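Local structure of isomaltodextranase (Arthrobacter globiformis, 5AWO) at residues Pro376-Ala381 with Ala481-Gly486; Gly403-Ala408 with Arg475-Phe480; Gly495-Gly500 with Arg531-Asn536. The protein hydrolyses (1->6)-alpha-D-glucosidic linkages in dextran-like polysaccharides, removing successive isomaltose units from the non-reducing ends as a member of glycoside hydrolase family 27. One frame throughout, in Å; residues are numbered along the deposited sequence.

Contact 1 of 3, residues Pro376-Ala381 with Ala481-Gly486; sequences PLYRSA and AAWGGG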
loop_
_atom_site.group_PDB
_atom_site.type_symbol
_atom_site.label_atom_id
_atom_site.label_comp_id
_atom_site.label_asym_id
_atom_site.label_seq_id
_atom_site.Cartn_x
_atom_site.Cartn_y
_atom_site.Cartn_z
ATOM N N PRO A 376 -9.730 2.355 -8.792
ATOM C CA PRO A 376 -10.917 3.088 -9.227
ATOM C C PRO A 376 -11.155 2.772 -10.692
ATOM O O PRO A 376 -10.191 2.390 -11.392
ATOM C CB PRO A 376 -10.500 4.555 -9.069
ATOM C CG PRO A 376 -9.019 4.510 -9.350
ATOM C CD PRO A 376 -8.543 3.214 -8.756
ATOM N N LEU A 377 -12.373 2.926 -11.185
ATOM C CA LEU A 377 -12.562 2.747 -12.621
ATOM C C LEU A 377 -11.792 3.834 -13.378
ATOM O O LEU A 377 -12.033 5.010 -13.200
ATOM C CB LEU A 377 -14.040 2.820 -12.979
ATOM C CG LEU A 377 -14.411 2.468 -14.415
ATOM C CD1 LEU A 377 -14.063 1.021 -14.738
ATOM C CD2 LEU A 377 -15.890 2.744 -14.629
ATOM N N TYR A 378 -10.855 3.429 -14.230
ATOM C CA TYR A 378 -10.129 4.393 -15.054
ATOM C C TYR A 378 -11.005 4.865 -16.208
ATOM O O TYR A 378 -11.691 4.035 -16.826
ATOM C CB TYR A 378 -8.796 3.811 -15.561
ATOM C CG TYR A 378 -7.673 3.978 -14.553
ATOM C CD1 TYR A 378 -7.777 3.460 -13.266
ATOM C CD2 TYR A 378 -6.535 4.707 -14.864
ATOM C CE1 TYR A 378 -6.756 3.608 -12.339
ATOM C CE2 TYR A 378 -5.513 4.875 -13.928
ATOM C CZ TYR A 378 -5.648 4.333 -12.657
ATOM O OH TYR A 378 -4.625 4.518 -11.741
ATOM N N ARG A 379 -11.003 6.169 -16.425
ATOM C CA ARG A 379 -11.811 6.855 -17.439
ATOM C C ARG A 379 -10.920 7.460 -18.538
ATOM O O ARG A 379 -11.385 7.681 -19.666
ATOM C CB ARG A 379 -12.736 7.888 -16.775
ATOM C CG ARG A 379 -13.666 7.225 -15.755
ATOM C CD ARG A 379 -14.768 8.115 -15.213
ATOM N NE ARG A 379 -14.291 9.134 -14.277
ATOM C CZ ARG A 379 -15.061 9.849 -13.467
ATOM N NH1 ARG A 379 -16.383 9.655 -13.437
ATOM N NH2 ARG A 379 -14.507 10.734 -12.645
ATOM N N SER A 380 -9.650 7.727 -18.233
ATOM C CA SER A 380 -8.686 8.170 -19.238
ATOM C C SER A 380 -7.275 7.914 -18.737
ATOM O O SER A 380 -7.083 7.465 -17.599
ATOM C CB SER A 380 -8.890 9.634 -19.583
ATOM O OG SER A 380 -8.248 10.485 -18.645
ATOM N N ALA A 381 -6.280 8.162 -19.587
ATOM C CA ALA A 381 -4.877 7.971 -19.242
ATOM C C ALA A 381 -4.256 9.129 -18.464
ATOM O O ALA A 381 -3.179 8.972 -17.889
ATOM C CB ALA A 381 -4.061 7.740 -20.522
ATOM N N ALA A 481 -4.799 -4.811 -12.980
ATOM C CA ALA A 481 -3.633 -5.417 -12.374
ATOM C C ALA A 481 -2.661 -4.353 -11.861
ATOM O O ALA A 481 -3.025 -3.188 -11.789
ATOM C CB ALA A 481 -2.951 -6.346 -13.387
ATOM N N ALA A 482 -1.464 -4.795 -11.466
ATOM C CA ALA A 482 -0.420 -3.921 -10.970
ATOM C C ALA A 482 0.480 -3.476 -12.104
ATOM O O ALA A 482 0.914 -4.313 -12.897
ATOM C CB ALA A 482 0.386 -4.618 -9.889
ATOM N N TRP A 483 0.797 -2.192 -12.147
ATOM C CA TRP A 483 1.630 -1.577 -13.172
ATOM C C TRP A 483 2.917 -1.044 -12.571
ATOM O O TRP A 483 2.893 -0.414 -11.518
ATOM C CB TRP A 483 0.935 -0.405 -13.850
ATOM C CG TRP A 483 -0.481 -0.663 -14.261
ATOM C CD1 TRP A 483 -0.999 -1.840 -14.695
ATOM C CD2 TRP A 483 -1.562 0.269 -14.237
ATOM N NE1 TRP A 483 -2.335 -1.703 -14.956
ATOM C CE2 TRP A 483 -2.704 -0.408 -14.707
ATOM C CE3 TRP A 483 -1.672 1.626 -13.905
ATOM C CZ2 TRP A 483 -3.954 0.200 -14.788
ATOM C CZ3 TRP A 483 -2.900 2.226 -13.994
ATOM C CH2 TRP A 483 -4.034 1.516 -14.458
ATOM N N GLY A 484 4.047 -1.261 -13.258
ATOM C CA GLY A 484 5.311 -0.681 -12.849
ATOM C C GLY A 484 6.168 -0.203 -14.009
ATOM O O GLY A 484 5.890 -0.525 -15.169
ATOM N N GLY A 485 7.162 0.633 -13.690
ATOM C CA GLY A 485 8.184 1.033 -14.664
ATOM C C GLY A 485 7.735 1.876 -15.828
ATOM O O GLY A 485 8.494 2.031 -16.795
ATOM N N GLY A 486 6.530 2.447 -15.750
ATOM C CA GLY A 486 5.999 3.278 -16.814
ATOM C C GLY A 486 4.811 2.656 -17.524
ATOM O O GLY A 486 4.134 3.347 -18.278
#
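A T-shaped aromatic pair, Tyr-378 with Trp-483, joins the C-terminal antiparallel beta domain that follows the catalytic barrel to the CBM35-type carbohydrate-binding module. The benzo edge of Trp-483 is directed at one face of the phenol ring: CH2 sits 3.6 Å above the ring plane of Tyr-378, displaced toward the rim on the CE2-CZ side. The rings stand 80° apart, and the centroid of the six-membered ring of Trp-483 is 5.1 Å from that of Tyr-378. Trp-483 CZ3, the next atom along the edge, comes to 3.6 Å from Tyr-378 OH. The two side chains approach from opposite directions. In Trp-483, CG lies anti to the carbonyl carbon (chi1 -46°), which directs the indole toward Tyr-378 with its six-membered ring leading. No hydrogen bond spans the segments; the polar ends are satisfied elsewhere, Tyr-378 OH by Ser-303 OG and Trp-483 NE1 by Ala-478 O. A leucine in place of Tyr-378 would probably leave the indole edge without its aromatic face and Ser-303 without its hydroxyl partner. Lys-375 makes a cation-pi contact with Trp-483, while Phe-489 of strand 488-490 meets the tyrosine ring. The pair is buried where the end of strand 375-378, flanked by strands 391-392 and 395-399, faces strand 482-484, an outermost strand of its sheet, which bonds to Thr-517 of strand 515-522 through Ala-482.

Contact 2 of 3, residues Gly403-Ala408 with Arg475-Phe480; sequences GSWGVA and RYPAAF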
loop_
_atom_site.group_PDB
_atom_site.type_symbol
_atom_site.label_atom_id
_atom_site.label_comp_id
_atom_site.label_asym_id
_atom_site.label_seq_id
_atom_site.Cartn_x
_atom_site.Cartn_y
_atom_site.Cartn_z
ATOM N N GLY A 403 -9.246 -15.439 -9.252
ATOM C CA GLY A 403 -10.019 -14.926 -10.340
ATOM C C GLY A 403 -11.334 -14.229 -9.963
ATOM O O GLY A 403 -11.953 -13.589 -10.805
ATOM N N SER A 404 -11.756 -14.383 -8.708
ATOM C CA SER A 404 -12.928 -13.648 -8.221
ATOM C C SER A 404 -12.562 -12.179 -8.027
ATOM O O SER A 404 -11.403 -11.817 -8.143
ATOM C CB SER A 404 -13.463 -14.242 -6.929
ATOM O OG SER A 404 -12.548 -14.182 -5.860
ATOM N N TRP A 405 -13.567 -11.367 -7.719
ATOM C CA TRP A 405 -13.387 -9.926 -7.600
ATOM C C TRP A 405 -14.052 -9.374 -6.353
ATOM O O TRP A 405 -15.061 -9.898 -5.867
ATOM C CB TRP A 405 -14.040 -9.235 -8.781
ATOM C CG TRP A 405 -13.400 -9.537 -10.130
ATOM C CD1 TRP A 405 -13.422 -10.732 -10.824
ATOM C CD2 TRP A 405 -12.653 -8.618 -10.932
ATOM N NE1 TRP A 405 -12.723 -10.584 -11.999
ATOM C CE2 TRP A 405 -12.235 -9.309 -12.085
ATOM C CE3 TRP A 405 -12.264 -7.274 -10.779
ATOM C CZ2 TRP A 405 -11.480 -8.701 -13.086
ATOM C CZ3 TRP A 405 -11.511 -6.672 -11.793
ATOM C CH2 TRP A 405 -11.129 -7.389 -12.921
ATOM N N GLY A 406 -13.484 -8.275 -5.880
ATOM C CA GLY A 406 -14.168 -7.374 -4.962
ATOM C C GLY A 406 -14.606 -6.143 -5.744
ATOM O O GLY A 406 -13.796 -5.540 -6.457
ATOM N N VAL A 407 -15.886 -5.767 -5.627
ATOM C CA VAL A 407 -16.429 -4.599 -6.303
ATOM C C VAL A 407 -17.094 -3.708 -5.251
ATOM O O VAL A 407 -17.934 -4.191 -4.482
ATOM C CB VAL A 407 -17.461 -5.009 -7.393
ATOM C CG1 VAL A 407 -18.116 -3.795 -8.028
ATOM C CG2 VAL A 407 -16.806 -5.926 -8.430
ATOM N N ALA A 408 -16.728 -2.422 -5.219
ATOM C CA ALA A 408 -17.281 -1.475 -4.217
ATOM C C ALA A 408 -17.819 -0.231 -4.889
ATOM O O ALA A 408 -17.215 0.319 -5.804
ATOM C CB ALA A 408 -16.221 -1.131 -3.195
ATOM N N ARG A 475 -9.752 -15.345 -16.591
ATOM C CA ARG A 475 -9.269 -14.114 -17.224
ATOM C C ARG A 475 -8.889 -13.040 -16.177
ATOM O O ARG A 475 -9.694 -12.714 -15.305
ATOM C CB ARG A 475 -10.302 -13.524 -18.182
ATOM C CG ARG A 475 -9.856 -12.243 -18.874
ATOM C CD ARG A 475 -10.864 -11.650 -19.800
ATOM N NE ARG A 475 -11.121 -12.528 -20.955
ATOM C CZ ARG A 475 -11.956 -12.237 -21.947
ATOM N NH1 ARG A 475 -12.662 -11.105 -21.974
ATOM N NH2 ARG A 475 -12.117 -13.126 -22.940
ATOM N N TYR A 476 -7.704 -12.470 -16.361
ATOM C CA TYR A 476 -7.166 -11.350 -15.574
ATOM C C TYR A 476 -6.976 -10.130 -16.464
ATOM O O TYR A 476 -6.007 -10.056 -17.215
ATOM C CB TYR A 476 -5.836 -11.739 -14.954
ATOM C CG TYR A 476 -5.923 -12.939 -14.073
ATOM C CD1 TYR A 476 -5.899 -14.223 -14.611
ATOM C CD2 TYR A 476 -6.084 -12.814 -12.689
ATOM C CE1 TYR A 476 -5.978 -15.335 -13.795
ATOM C CE2 TYR A 476 -6.162 -13.919 -11.864
ATOM C CZ TYR A 476 -6.132 -15.189 -12.416
ATOM O OH TYR A 476 -6.208 -16.274 -11.568
ATOM N N PRO A 477 -7.885 -9.138 -16.382
ATOM C CA PRO A 477 -7.736 -7.901 -17.126
ATOM C C PRO A 477 -6.525 -7.071 -16.697
ATOM O O PRO A 477 -6.300 -6.863 -15.508
ATOM C CB PRO A 477 -9.028 -7.147 -16.809
ATOM C CG PRO A 477 -10.005 -8.232 -16.500
ATOM C CD PRO A 477 -9.201 -9.185 -15.707
ATOM N N ALA A 478 -5.729 -6.607 -17.654
ATOM C CA ALA A 478 -4.498 -5.890 -17.320
ATOM C C ALA A 478 -4.788 -4.529 -16.696
ATOM O O ALA A 478 -3.993 -4.044 -15.875
ATOM C CB ALA A 478 -3.628 -5.720 -18.569
ATOM N N ALA A 479 -5.916 -3.927 -17.061
ATOM C CA ALA A 479 -6.270 -2.578 -16.586
ATOM C C ALA A 479 -6.594 -2.558 -15.091
ATOM O O ALA A 479 -6.634 -1.474 -14.514
ATOM C CB ALA A 479 -7.416 -1.991 -17.380
ATOM N N PHE A 480 -6.823 -3.726 -14.502
ATOM C CA PHE A 480 -7.047 -3.830 -13.051
ATOM C C PHE A 480 -5.909 -4.480 -12.293
ATOM O O PHE A 480 -6.021 -4.696 -11.103
ATOM C CB PHE A 480 -8.384 -4.537 -12.781
ATOM C CG PHE A 480 -9.560 -3.640 -12.978
ATOM C CD1 PHE A 480 -9.947 -2.783 -11.953
ATOM C CD2 PHE A 480 -10.260 -3.596 -14.173
ATOM C CE1 PHE A 480 -10.992 -1.910 -12.105
ATOM C CE2 PHE A 480 -11.324 -2.724 -14.324
ATOM C CZ PHE A 480 -11.677 -1.868 -13.301
HETATM O O HOH W 1 -12.294 -12.908 -13.950
#
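Gly-403 meets Tyr-476 where the turn before strand 405-410 passes the end of the phenol: its backbone N is 3.9 Å from Tyr-476 OH, and the hydroxyl's hydrogen-bond partner is the neighbouring Pro-401 O. With phi at 93° and psi at -12°, a side chain at Gly-403 would run into the carbonyl oxygen of the preceding residue, reason enough for a glycine at this point of the turn.

Trp-405, two residues on, carries most of the contact. Its CG stands beside the backbone N, and the indole extends from the strand toward 475-480 with its six-membered ring leading, so that its outer edge meets Pro-477 and Phe-480. Both partners lie near the indole plane. On one stretch of that edge Trp-405 CZ2 abuts Pro-477 CD at 3.5 Å; farther round, Trp-405 CZ3 comes to 3.8 Å from Phe-480 CG, over one face of the phenyl ring. The latter is an offset edge-to-face pair, planes at 80° and centroids of the indole six-membered ring and the Phe-480 ring 5.5 Å apart. The pyrrole N-H also has a partner in the plane: Trp-405 NE1 donates to a water at 3.1 Å, and that water donates to Arg-475 O at 2.9 Å, so this polar group is satisfied across the interface.

Gln-399 of strand 395-399 and Leu-430 also touch the indole, while Leu-428 packs on Phe-480. Apolar packing beside one water bridge thus makes a buried interdomain interface, between the alpha-galactosidase-type C-terminal beta sandwich and strand 473-477 with the 3-10 turn 478-480 of the CBM35 module.

Contact 3 of 3, residues Gly495-Gly500 with Arg531-Asn536; sequences GYDGNG and RYRYAN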
loop_
_atom_site.group_PDB
_atom_site.type_symbol
_atom_site.label_atom_id
_atom_site.label_comp_id
_atom_site.label_asym_id
_atom_site.label_seq_id
_atom_site.Cartn_x
_atom_site.Cartn_y
_atom_site.Cartn_z
ATOM N N GLY A 495 -11.355 -1.812 -29.675
ATOM C CA GLY A 495 -11.332 -3.282 -29.792
ATOM C C GLY A 495 -10.908 -4.022 -28.539
ATOM O O GLY A 495 -10.976 -5.251 -28.458
ATOM N N TYR A 496 -10.436 -3.273 -27.548
ATOM C CA TYR A 496 -10.137 -3.856 -26.244
ATOM C C TYR A 496 -11.426 -4.363 -25.574
ATOM O O TYR A 496 -12.487 -3.797 -25.772
ATOM C CB TYR A 496 -9.448 -2.823 -25.342
ATOM C CG TYR A 496 -10.189 -1.519 -25.222
ATOM C CD1 TYR A 496 -11.220 -1.358 -24.310
ATOM C CD2 TYR A 496 -9.874 -0.441 -26.032
ATOM C CE1 TYR A 496 -11.885 -0.168 -24.190
ATOM C CE2 TYR A 496 -10.557 0.748 -25.956
ATOM C CZ TYR A 496 -11.573 0.889 -25.018
ATOM O OH TYR A 496 -12.232 2.076 -24.937
ATOM N N ASP A 497 -11.293 -5.448 -24.824
ATOM C CA ASP A 497 -12.293 -5.917 -23.858
ATOM C C ASP A 497 -12.215 -5.047 -22.600
ATOM O O ASP A 497 -11.129 -4.690 -22.157
ATOM C CB ASP A 497 -12.035 -7.383 -23.499
ATOM C CG ASP A 497 -12.226 -8.336 -24.706
ATOM O OD1 ASP A 497 -13.160 -8.098 -25.495
ATOM O OD2 ASP A 497 -11.446 -9.302 -24.813
ATOM N N GLY A 498 -13.360 -4.689 -22.039
ATOM C CA GLY A 498 -13.384 -3.876 -20.824
ATOM C C GLY A 498 -13.242 -2.378 -21.050
ATOM O O GLY A 498 -13.651 -1.865 -22.080
ATOM N N ASN A 499 -12.679 -1.688 -20.060
ATOM C CA ASN A 499 -12.606 -0.218 -20.044
ATOM C C ASN A 499 -11.340 0.314 -20.744
ATOM O O ASN A 499 -11.237 1.507 -20.977
ATOM C CB ASN A 499 -12.662 0.328 -18.583
ATOM C CG ASN A 499 -11.470 -0.062 -17.748
ATOM O OD1 ASN A 499 -11.023 -1.178 -17.778
ATOM N ND2 ASN A 499 -10.994 0.878 -16.881
ATOM N N GLY A 500 -10.401 -0.584 -21.056
ATOM C CA GLY A 500 -9.133 -0.192 -21.667
ATOM C C GLY A 500 -8.108 -1.307 -21.626
ATOM O O GLY A 500 -8.451 -2.499 -21.576
ATOM N N ARG A 531 -2.699 -17.573 -22.070
ATOM C CA ARG A 531 -2.974 -16.763 -23.254
ATOM C C ARG A 531 -2.808 -15.273 -22.948
ATOM O O ARG A 531 -3.076 -14.848 -21.824
ATOM C CB ARG A 531 -4.380 -17.042 -23.795
ATOM C CG ARG A 531 -4.547 -18.421 -24.438
ATOM C CD ARG A 531 -5.969 -18.669 -24.933
ATOM N NE ARG A 531 -6.952 -18.739 -23.847
ATOM C CZ ARG A 531 -7.085 -19.752 -22.988
ATOM N NH1 ARG A 531 -6.310 -20.839 -23.059
ATOM N NH2 ARG A 531 -8.017 -19.678 -22.034
ATOM N N TYR A 532 -2.389 -14.499 -23.946
ATOM C CA TYR A 532 -2.151 -13.058 -23.816
ATOM C C TYR A 532 -2.887 -12.317 -24.934
ATOM O O TYR A 532 -2.548 -12.485 -26.116
ATOM C CB TYR A 532 -0.648 -12.741 -23.937
ATOM C CG TYR A 532 0.314 -13.583 -23.137
ATOM C CD1 TYR A 532 0.764 -14.826 -23.609
ATOM C CD2 TYR A 532 0.869 -13.115 -21.942
ATOM C CE1 TYR A 532 1.675 -15.574 -22.887
ATOM C CE2 TYR A 532 1.772 -13.865 -21.207
ATOM C CZ TYR A 532 2.193 -15.102 -21.678
ATOM O OH TYR A 532 3.097 -15.823 -20.927
ATOM N N ARG A 533 -3.903 -11.515 -24.610
ATOM C CA ARG A 533 -4.550 -10.699 -25.627
ATOM C C ARG A 533 -3.812 -9.379 -25.717
ATOM O O ARG A 533 -3.663 -8.671 -24.705
ATOM C CB ARG A 533 -6.052 -10.473 -25.375
ATOM C CG ARG A 533 -6.770 -9.858 -26.567
ATOM C CD ARG A 533 -8.285 -9.865 -26.432
ATOM N NE ARG A 533 -8.954 -9.578 -27.708
ATOM C CZ ARG A 533 -9.534 -8.433 -28.064
ATOM N NH1 ARG A 533 -9.585 -7.384 -27.245
ATOM N NH2 ARG A 533 -10.110 -8.325 -29.251
ATOM N N TYR A 534 -3.372 -9.039 -26.923
ATOM C CA TYR A 534 -2.408 -7.971 -27.129
ATOM C C TYR A 534 -2.649 -7.235 -28.452
ATOM O O TYR A 534 -3.343 -7.748 -29.337
ATOM C CB TYR A 534 -0.986 -8.565 -27.139
ATOM C CG TYR A 534 -0.654 -9.228 -28.465
ATOM C CD1 TYR A 534 -1.065 -10.528 -28.733
ATOM C CD2 TYR A 534 0.008 -8.526 -29.462
ATOM C CE1 TYR A 534 -0.790 -11.131 -29.958
ATOM C CE2 TYR A 534 0.280 -9.120 -30.690
ATOM C CZ TYR A 534 -0.133 -10.413 -30.925
ATOM O OH TYR A 534 0.135 -11.004 -32.154
ATOM N N ALA A 535 -2.086 -6.039 -28.573
ATOM C CA ALA A 535 -1.947 -5.333 -29.857
ATOM C C ALA A 535 -0.445 -5.075 -30.102
ATOM O O ALA A 535 0.330 -4.891 -29.155
ATOM C CB ALA A 535 -2.709 -4.028 -29.856
ATOM N N ASN A 536 -0.044 -5.089 -31.376
ATOM C CA ASN A 536 1.336 -4.787 -31.790
ATOM C C ASN A 536 1.359 -4.429 -33.266
ATOM O O ASN A 536 1.297 -5.323 -34.110
ATOM C CB ASN A 536 2.255 -5.987 -31.572
ATOM C CG ASN A 536 3.603 -5.845 -32.287
ATOM O OD1 ASN A 536 4.030 -4.745 -32.610
ATOM N ND2 ASN A 536 4.260 -6.959 -32.520
#
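Arg-533 holds the backbone of the loop at Gly-495, its terminal nitrogens converging end-on upon a single carbonyl oxygen. NH1 of Arg-533 donates to Gly-495 O at 2.8 Å along a nearly straight line, the N-H...O angle being 165°. The second bond, from Arg-533 NH2 to Gly-495 O at 3.3 Å, is longer and more bent. The oxygen lies in the guanidinium plane, and both nitrogens reach it from the same face of its carbonyl plane, tilted modestly away from that plane. Two donors on one acceptor restrict the turning of the guanidinium.

Asp-497 lies over a face of that group. Its OD2 is 3.6 Å from Arg-533 NH1, a long salt bridge in which no N-H points at the oxygen, so the attraction is one of charge alone; the carboxylate and guanidinium planes are only 22° apart. The same OD2 is 3.6 Å from Arg-533 CD, the two side chains crossing at about a right angle. With CG anti to the backbone N (chi1 -169°) and the chain extended from CG to NE, Arg-533 stretches from its strand as far as the loop.

Farther out, Trp-605 NE1 hydrogen-bonds to Asp-497 OD2 and probably helps to position the carboxylate. Asp-497 OD2 also makes a weak, long ion pair with Arg-475 NH1. The site lies at the surface of the CBM35 module, where the loop between strands 488-490 and 501-505 is drawn to strand 526-535, which runs antiparallel to both 574-582 and 601-609; Arg-533 shares backbone hydrogen bonds with Asn-604 and Trp-605 of strand 601-609.

The chain begins with strand 17-18, which joins a sheet of the binding module, then builds the parallel barrel and enters the C-terminal antiparallel sheet at 375-378. Contact 1 closes a long loop from there to 481-486, and contact 2, joining 403-408 to 475-480, closes a shorter one lying wholly within it. Both link that sheet to the carbohydrate-binding module, and Leu-377 CD1 packs 4.0 Å from Phe-480 CZ between them. Contact 3 follows in series, 495-500 with 531-536, within the module itself. Its loop nevertheless reaches back: Asn-499 ND2 lies 3.2 Å from Tyr-378 O, and Asn-499 OD1 3.7 Å from Ala-479 CB. The three centres lie about 13 to 14 Å from one another.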